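Local coordinates for hypothetical protein Atu2648 (Agrobacterium tumefaciens str. C58, PDB 1ZCE) that is of unknown function but folds as an EVE domain, related to the PUA and ASCH domains, and so perhaps recognises modified nucleic acid, at residues Gly31-Gln36 with Asp74-Gly79; Gln36-Met41 with Lys82-Asp87. All blocks are in the same frame, centred on the assembly; numbering follows the deposited sequence.

Interaction 1: residues Gly31-Gln36 with Asp74-Gly79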
ATOM      1  N   GLY A  31      -3.125 -12.391   5.834  1.00  7.18           N
ATOM      2  CA  GLY A  31      -3.770 -12.961   4.664  1.00  7.43           C
ATOM      3  C   GLY A  31      -3.003 -13.007   3.360  1.00  7.79           C
ATOM      4  O   GLY A  31      -3.511 -13.548   2.379  1.00  8.58           O
ATOM      5  N   VAL A  32      -1.802 -12.445   3.319  1.00  6.67           N
ATOM      6  CA  VAL A  32      -1.023 -12.478   2.090  1.00  6.73           C
ATOM      7  C   VAL A  32      -0.459 -13.882   1.907  1.00  5.86           C
ATOM      8  O   VAL A  32       0.250 -14.391   2.771  1.00  6.06           O
ATOM      9  CB  VAL A  32       0.122 -11.446   2.126  1.00  6.70           C
ATOM     10  CG1 VAL A  32       1.022 -11.614   0.906  1.00  7.90           C
ATOM     11  CG2 VAL A  32      -0.458 -10.040   2.163  1.00  7.23           C
ATOM     12  N   ARG A  33      -0.805 -14.506   0.785  1.00  5.68           N
ATOM     13  CA  ARG A  33      -0.348 -15.858   0.471  1.00  5.43           C
ATOM     14  C   ARG A  33       0.275 -15.869  -0.924  1.00  5.78           C
ATOM     15  O   ARG A  33       0.007 -16.746  -1.750  1.00  5.62           O
ATOM     16  CB  ARG A  33      -1.524 -16.837   0.544  1.00  6.32           C
ATOM     17  CG  ARG A  33      -2.208 -16.887   1.910  1.00  7.61           C
ATOM     18  CD  ARG A  33      -1.291 -17.458   2.989  1.00  8.57           C
ATOM     19  NE  ARG A  33      -1.945 -17.557   4.295  1.00 10.24           N
ATOM     20  CZ  ARG A  33      -1.868 -16.635   5.254  1.00  8.88           C
ATOM     21  NH1 ARG A  33      -1.156 -15.531   5.065  1.00  9.42           N
ATOM     22  NH2 ARG A  33      -2.505 -16.816   6.404  1.00 10.59           N
ATOM     23  N   ASN A  34       1.113 -14.869  -1.166  1.00  6.46           N
ATOM     24  CA  ASN A  34       1.819 -14.690  -2.427  1.00  6.31           C
ATOM     25  C   ASN A  34       3.268 -14.421  -2.034  1.00  5.19           C
ATOM     26  O   ASN A  34       3.542 -13.513  -1.246  1.00  5.04           O
ATOM     27  CB  ASN A  34       1.218 -13.497  -3.180  1.00  7.35           C
ATOM     28  CG  ASN A  34       1.933 -13.197  -4.483  1.00  8.93           C
ATOM     29  OD1 ASN A  34       3.043 -12.665  -4.490  1.00  8.86           O
ATOM     30  ND2 ASN A  34       1.299 -13.541  -5.597  1.00 10.90           N
ATOM     31  N   TYR A  35       4.194 -15.210  -2.570  1.00  5.89           N
ATOM     32  CA  TYR A  35       5.600 -15.054  -2.218  1.00  6.41           C
ATOM     33  C   TYR A  35       6.180 -13.686  -2.538  1.00  6.75           C
ATOM     34  O   TYR A  35       6.879 -13.098  -1.715  1.00  6.12           O
ATOM     35  CB  TYR A  35       6.435 -16.145  -2.890  1.00  7.66           C
ATOM     36  CG  TYR A  35       6.064 -17.538  -2.438  1.00  9.24           C
ATOM     37  CD1 TYR A  35       5.529 -18.464  -3.331  1.00  9.62           C
ATOM     38  CD2 TYR A  35       6.229 -17.925  -1.112  1.00  9.56           C
ATOM     39  CE1 TYR A  35       5.165 -19.741  -2.914  1.00 10.57           C
ATOM     40  CE2 TYR A  35       5.867 -19.197  -0.683  1.00 10.80           C
ATOM     41  CZ  TYR A  35       5.336 -20.101  -1.590  1.00 10.04           C
ATOM     42  OH  TYR A  35       4.972 -21.361  -1.168  1.00 12.36           O
ATOM     43  N   GLN A  36       5.893 -13.169  -3.726  1.00  5.89           N
ATOM     44  CA  GLN A  36       6.420 -11.866  -4.109  1.00  6.94           C
ATOM     45  C   GLN A  36       5.892 -10.750  -3.215  1.00  5.96           C
ATOM     46  O   GLN A  36       6.641  -9.851  -2.830  1.00  5.88           O
ATOM     47  CB  GLN A  36       6.089 -11.570  -5.572  1.00  9.07           C
ATOM     48  CG  GLN A  36       6.492 -10.175  -6.009  1.00 14.18           C
ATOM     49  CD  GLN A  36       7.946  -9.868  -5.717  1.00 19.14           C
ATOM     50  OE1 GLN A  36       8.324  -8.707  -5.561  1.00 23.84           O
ATOM     51  NE2 GLN A  36       8.774 -10.904  -5.654  1.00 21.97           N
ATOM     52  N   ASP A  74       2.832 -14.141  10.370  1.00  7.26           N
ATOM     53  CA  ASP A  74       1.431 -13.764  10.179  1.00  7.43           C
ATOM     54  C   ASP A  74       0.599 -14.513  11.226  1.00  8.76           C
ATOM     55  O   ASP A  74       0.528 -15.740  11.197  1.00  8.43           O
ATOM     56  CB  ASP A  74       0.993 -14.171   8.768  1.00  7.65           C
ATOM     57  CG  ASP A  74      -0.427 -13.743   8.434  1.00  6.72           C
ATOM     58  OD1 ASP A  74      -1.244 -13.578   9.362  1.00  7.85           O
ATOM     59  OD2 ASP A  74      -0.728 -13.590   7.228  1.00  7.70           O
ATOM     60  N   SER A  75      -0.042 -13.778  12.130  1.00  8.60           N
ATOM     61  CA  SER A  75      -0.839 -14.386  13.195  1.00  9.48           C
ATOM     62  C   SER A  75      -1.963 -15.288  12.698  1.00 10.31           C
ATOM     63  O   SER A  75      -2.521 -16.066  13.472  1.00 12.55           O
ATOM     64  CB  SER A  75      -1.437 -13.299  14.088  1.00 10.15           C
ATOM     65  OG  SER A  75      -2.446 -12.583  13.399  1.00 11.27           O
ATOM     66  N   THR A  76      -2.303 -15.181  11.419  1.00 10.57           N
ATOM     67  CA  THR A  76      -3.372 -15.998  10.853  1.00 11.30           C
ATOM     68  C   THR A  76      -2.831 -17.211  10.103  1.00 12.30           C
ATOM     69  O   THR A  76      -3.601 -18.002   9.561  1.00 14.04           O
ATOM     70  CB  THR A  76      -4.250 -15.183   9.876  1.00 11.50           C
ATOM     71  OG1 THR A  76      -3.488 -14.840   8.711  1.00 12.08           O
ATOM     72  CG2 THR A  76      -4.754 -13.909  10.545  1.00 11.60           C
ATOM     73  N   ALA A  77      -1.509 -17.356  10.075  1.00 12.97           N
ATOM     74  CA  ALA A  77      -0.880 -18.474   9.378  1.00 14.96           C
ATOM     75  C   ALA A  77      -0.616 -19.641  10.319  1.00 17.06           C
ATOM     76  O   ALA A  77       0.231 -20.489  10.047  1.00 17.79           O
ATOM     77  CB  ALA A  77       0.422 -18.021   8.734  1.00 14.48           C
ATOM     78  N   GLU A  78      -1.359 -19.679  11.421  1.00 20.03           N
ATOM     79  CA  GLU A  78      -1.232 -20.729  12.425  1.00 22.66           C
ATOM     80  C   GLU A  78       0.207 -21.176  12.681  1.00 23.53           C
ATOM     81  O   GLU A  78       0.547 -22.351  12.542  1.00 24.90           O
ATOM     82  CB  GLU A  78      -2.121 -21.926  12.051  1.00 23.78           C
ATOM     83  CG  GLU A  78      -2.034 -22.390  10.604  1.00 26.05           C
ATOM     84  CD  GLU A  78      -0.851 -23.296  10.343  1.00 26.96           C
ATOM     85  OE1 GLU A  78      -0.744 -24.340  11.019  1.00 28.45           O
ATOM     86  OE2 GLU A  78      -0.030 -22.971   9.458  1.00 28.32           O
ATOM     87  N   GLY A  79       1.045 -20.217  13.063  1.00 24.26           N
ATOM     88  CA  GLY A  79       2.436 -20.507  13.356  1.00 25.07           C
ATOM     89  C   GLY A  79       3.225 -21.123  12.217  1.00 25.43           C
ATOM     90  O   GLY A  79       4.175 -21.870  12.456  1.00 26.79           O
TER
HETATM   91  O   HOH W   1       0.117 -11.652   5.355  1.00  6.37           O
HETATM   92  O   HOH W   2      -3.701 -19.324   7.189  1.00 30.57           O
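Asp74 and Arg33 meet in a salt bridge that is the tight centre of this contact. Arg33 NH1 points at Asp74 OD2 over 2.9 Å in a nearly straight bond (172°), in the plane of the guanidinium but from above that of the carboxylate, the two planes standing 79° apart. Asp74 OD2 also takes Gly31 N on its syn lone pair at 3.0 Å, and a water ties it to Val32 N. Asp74 OD1 accepts from Thr76 N, making an Asx turn, and from Thr76 OG1, both arriving from the same face of the carboxylate, so both its oxygens are engaged. NH1 of Arg33 also bonds back to Val32 O, the chain being bent at chi2 (-66°), which helps fix the guanidinium. Buried Ala77 lays CB over one guanidinium face, 3.9 Å from Arg33 NH2. Toward the exposed side the fit is looser: Arg33 NH2 gives a longer, less straight bond to Thr76 OG1 (3.2 Å), and a water bridges Arg33 NH2 to Thr76 O. Trp83 adds a cation-pi contact to Arg33. The contact thus joins the lead-in to helix 35-42 to the type I turn Asp74-Ala77, in the loop linking strands 60-73 and 84-99.

Interaction 2: residues Gln36-Met41 with Lys82-Asp87; sequences QARNNM and KWDCVD
Arg38 meets Lys82 and Asp84, and Met41 meets Cys85 and Val86, in two different ways. With CG anti to the backbone N (chi1 176°) and a bend at chi3, Arg38 runs out past Asp84 and crosses Lys82 at about a right angle. Its CG lies 3.4 Å from Asp84 OD1, its CD meets the Trp83 ring obliquely, and NH1 makes a hydrogen bond to Lys82 O, whose position is less certain. Arg38 NE and NH2 grip Asn39 OD1 side-on, at 3.0 Å and 2.9 Å, which holds the guanidinium plane in place. Met41, a selenomethionine, turns at chi3 (-68°) to lay CE against Cys85 CB at 3.6 Å, while its SE lies 3.9 Å from Val86 CG2. A water near Arg38 O and Asp84 OD1 probably links them, though it has more acceptors in reach than protons. The axes of helix 36-41 and strand 84-87 come within 7.7 Å at 48°, the helix packing on strand 84-99 of the mixed sheet. Asp84 OD2 is salt-bridged to Arg42, so Asp84 may temper the positive charge of two arginines. Polar bonds therefore hold the more exposed end, apolar packing the buried end, where Val86 N is left without a partner.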
ATOM      1  N   GLN A  36       5.893 -13.169  -3.726  1.00  5.89           N
ATOM      2  CA  GLN A  36       6.420 -11.866  -4.109  1.00  6.94           C
ATOM      3  C   GLN A  36       5.892 -10.750  -3.215  1.00  5.96           C
ATOM      4  O   GLN A  36       6.641  -9.851  -2.830  1.00  5.88           O
ATOM      5  CB  GLN A  36       6.089 -11.570  -5.572  1.00  9.07           C
ATOM      6  CG  GLN A  36       6.492 -10.175  -6.009  1.00 14.18           C
ATOM      7  CD  GLN A  36       7.946  -9.868  -5.717  1.00 19.14           C
ATOM      8  OE1 GLN A  36       8.324  -8.707  -5.561  1.00 23.84           O
ATOM      9  NE2 GLN A  36       8.774 -10.904  -5.654  1.00 21.97           N
ATOM     10  N   ALA A  37       4.601 -10.798  -2.899  1.00  5.14           N
ATOM     11  CA  ALA A  37       3.997  -9.785  -2.034  1.00  4.72           C
ATOM     12  C   ALA A  37       4.628  -9.872  -0.642  1.00  4.32           C
ATOM     13  O   ALA A  37       4.939  -8.850  -0.021  1.00  4.36           O
ATOM     14  CB  ALA A  37       2.492  -9.998  -1.949  1.00  4.81           C
ATOM     15  N   ARG A  38       4.808 -11.098  -0.161  1.00  3.80           N
ATOM     16  CA  ARG A  38       5.427 -11.337   1.135  1.00  4.65           C
ATOM     17  C   ARG A  38       6.846 -10.777   1.125  1.00  4.28           C
ATOM     18  O   ARG A  38       7.271 -10.111   2.067  1.00  4.36           O
ATOM     19  CB  ARG A  38       5.487 -12.837   1.421  1.00  4.88           C
ATOM     20  CG  ARG A  38       6.207 -13.195   2.712  1.00  6.01           C
ATOM     21  CD  ARG A  38       6.677 -14.643   2.696  1.00  5.95           C
ATOM     22  NE  ARG A  38       7.725 -14.856   1.702  1.00  6.98           N
ATOM     23  CZ  ARG A  38       8.290 -16.031   1.448  1.00  7.79           C
ATOM     24  NH1 ARG A  38       7.909 -17.112   2.115  1.00  9.91           N
ATOM     25  NH2 ARG A  38       9.242 -16.119   0.532  1.00  8.45           N
ATOM     26  N   ASN A  39       7.581 -11.058   0.054  1.00  3.74           N
ATOM     27  CA  ASN A  39       8.952 -10.590  -0.058  1.00  5.48           C
ATOM     28  C   ASN A  39       9.014  -9.074  -0.139  1.00  4.77           C
ATOM     29  O   ASN A  39       9.975  -8.470   0.332  1.00  4.96           O
ATOM     30  CB  ASN A  39       9.641 -11.236  -1.262  1.00  6.40           C
ATOM     31  CG  ASN A  39       9.827 -12.741  -1.091  1.00  7.20           C
ATOM     32  OD1 ASN A  39       9.694 -13.277   0.014  1.00  7.43           O
ATOM     33  ND2 ASN A  39      10.148 -13.426  -2.185  1.00  7.97           N
ATOM     34  N   ASN A  40       7.999  -8.455  -0.734  1.00  3.71           N
ATOM     35  CA  ASN A  40       7.972  -7.001  -0.803  1.00  4.03           C
ATOM     36  C   ASN A  40       7.839  -6.471   0.625  1.00  3.94           C
ATOM     37  O   ASN A  40       8.487  -5.492   0.998  1.00  5.21           O
ATOM     38  CB  ASN A  40       6.811  -6.524  -1.686  1.00  4.77           C
ATOM     39  CG  ASN A  40       7.109  -6.672  -3.178  1.00  5.36           C
ATOM     40  OD1 ASN A  40       6.205  -6.666  -4.017  1.00  6.52           O
ATOM     41  ND2 ASN A  40       8.386  -6.796  -3.512  1.00  5.64           N
HETATM   42  N   MSE A  41       7.012  -7.121   1.434  1.00  3.83           N
HETATM   43  CA  MSE A  41       6.869  -6.680   2.813  1.00  3.56           C
HETATM   44  C   MSE A  41       8.180  -6.870   3.577  1.00  4.10           C
HETATM   45  O   MSE A  41       8.540  -6.037   4.408  1.00  4.74           O
HETATM   46  CB  MSE A  41       5.715  -7.410   3.507  1.00  3.30           C
HETATM   47  CG  MSE A  41       4.353  -6.949   3.000  1.00  4.12           C
HETATM   48 SE   MSE A  41       2.817  -7.605   4.007  1.00  9.85          SE
HETATM   49  CE  MSE A  41       2.981  -9.481   3.519  1.00  5.68           C
ATOM     50  N   LYS A  82       6.582 -19.856   6.354  1.00 16.23           N
ATOM     51  CA  LYS A  82       6.778 -19.037   5.170  1.00 15.46           C
ATOM     52  C   LYS A  82       5.843 -17.845   5.010  1.00 12.27           C
ATOM     53  O   LYS A  82       5.993 -17.084   4.063  1.00 11.49           O
ATOM     54  CB  LYS A  82       6.739 -19.904   3.911  1.00 18.48           C
ATOM     55  CG  LYS A  82       5.500 -20.752   3.771  1.00 20.72           C
ATOM     56  CD  LYS A  82       5.581 -21.603   2.524  1.00 22.39           C
ATOM     57  CE  LYS A  82       4.386 -22.522   2.423  1.00 21.41           C
ATOM     58  NZ  LYS A  82       4.410 -23.337   1.177  1.00 20.37           N
ATOM     59  N   TRP A  83       4.893 -17.662   5.921  1.00  9.83           N
ATOM     60  CA  TRP A  83       3.993 -16.520   5.806  1.00  8.56           C
ATOM     61  C   TRP A  83       4.216 -15.488   6.906  1.00  9.09           C
ATOM     62  O   TRP A  83       3.927 -15.732   8.078  1.00  9.05           O
ATOM     63  CB  TRP A  83       2.533 -16.983   5.812  1.00 10.54           C
ATOM     64  CG  TRP A  83       2.178 -17.862   4.640  1.00  9.48           C
ATOM     65  CD1 TRP A  83       1.503 -19.049   4.684  1.00 10.03           C
ATOM     66  CD2 TRP A  83       2.478 -17.625   3.256  1.00  8.98           C
ATOM     67  NE1 TRP A  83       1.368 -19.566   3.422  1.00 10.90           N
ATOM     68  CE2 TRP A  83       1.956 -18.715   2.525  1.00 10.41           C
ATOM     69  CE3 TRP A  83       3.138 -16.602   2.561  1.00  9.96           C
ATOM     70  CZ2 TRP A  83       2.072 -18.810   1.135  1.00  9.94           C
ATOM     71  CZ3 TRP A  83       3.253 -16.698   1.176  1.00 10.29           C
ATOM     72  CH2 TRP A  83       2.722 -17.796   0.482  1.00 10.86           C
ATOM     73  N   ASP A  84       4.766 -14.341   6.517  1.00  8.10           N
ATOM     74  CA  ASP A  84       4.993 -13.250   7.452  1.00  7.21           C
ATOM     75  C   ASP A  84       4.508 -11.939   6.830  1.00  6.70           C
ATOM     76  O   ASP A  84       4.246 -11.872   5.628  1.00  6.10           O
ATOM     77  CB  ASP A  84       6.475 -13.167   7.894  1.00  7.91           C
ATOM     78  CG  ASP A  84       7.465 -13.397   6.761  1.00  8.87           C
ATOM     79  OD1 ASP A  84       7.496 -12.598   5.804  1.00  8.17           O
ATOM     80  OD2 ASP A  84       8.235 -14.378   6.837  1.00  9.99           O
ATOM     81  N   CYS A  85       4.378 -10.904   7.652  1.00  5.47           N
ATOM     82  CA  CYS A  85       3.875  -9.625   7.172  1.00  5.24           C
ATOM     83  C   CYS A  85       4.242  -8.459   8.079  1.00  4.80           C
ATOM     84  O   CYS A  85       4.694  -8.643   9.219  1.00  5.43           O
ATOM     85  CB  CYS A  85       2.350  -9.701   7.070  1.00  4.72           C
ATOM     86  SG  CYS A  85       1.559 -10.183   8.658  1.00  6.88           S
ATOM     87  N   VAL A  86       4.053  -7.251   7.554  1.00  4.36           N
ATOM     88  CA  VAL A  86       4.298  -6.040   8.321  1.00  4.83           C
ATOM     89  C   VAL A  86       2.962  -5.579   8.896  1.00  4.63           C
ATOM     90  O   VAL A  86       1.919  -6.200   8.675  1.00  4.55           O
ATOM     91  CB  VAL A  86       4.846  -4.879   7.434  1.00  4.67           C
ATOM     92  CG1 VAL A  86       6.229  -5.222   6.915  1.00  6.59           C
ATOM     93  CG2 VAL A  86       3.899  -4.605   6.270  1.00  4.38           C
ATOM     94  N   ASP A  87       3.025  -4.500   9.667  1.00  4.52           N
ATOM     95  CA  ASP A  87       1.843  -3.856  10.225  1.00  5.01           C
ATOM     96  C   ASP A  87       1.912  -2.473   9.585  1.00  4.94           C
ATOM     97  O   ASP A  87       3.007  -1.930   9.431  1.00  5.14           O
ATOM     98  CB  ASP A  87       1.960  -3.666  11.739  1.00  6.78           C
ATOM     99  CG  ASP A  87       1.736  -4.942  12.527  1.00  7.90           C
ATOM    100  OD1 ASP A  87       1.846  -6.044  11.960  1.00  7.89           O
ATOM    101  OD2 ASP A  87       1.461  -4.831  13.741  1.00 10.34           O
TER
HETATM  102  O   HOH W   3       6.743 -10.112   5.088  1.00  6.74           O

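How the interactions relate
Interaction 1 holds the lead-in to helix 35-42, interaction 2 the helix itself; they share Gln36, their centres 7 Å apart. The centre of interaction 1 lies about 17 Å from the centre of the chain, that of interaction 2 about 12 Å. The outer one is a small, polar contact between loops, with 155 Å² buried; interaction 2 buries 353 Å² and reaches inward through its apolar half. Their segments alternate along the chain, and the seam between them is itself bonded: Asp74 N probably donates to Trp83 O, and Tyr35 OH meets Lys82 NZ. There the Trp83 and Tyr35 rings also meet, while Val32 packs on Ala37. Polar bonding dominates the outer contact, although Asp74 is buried, and apolar packing the inner end of interaction 2.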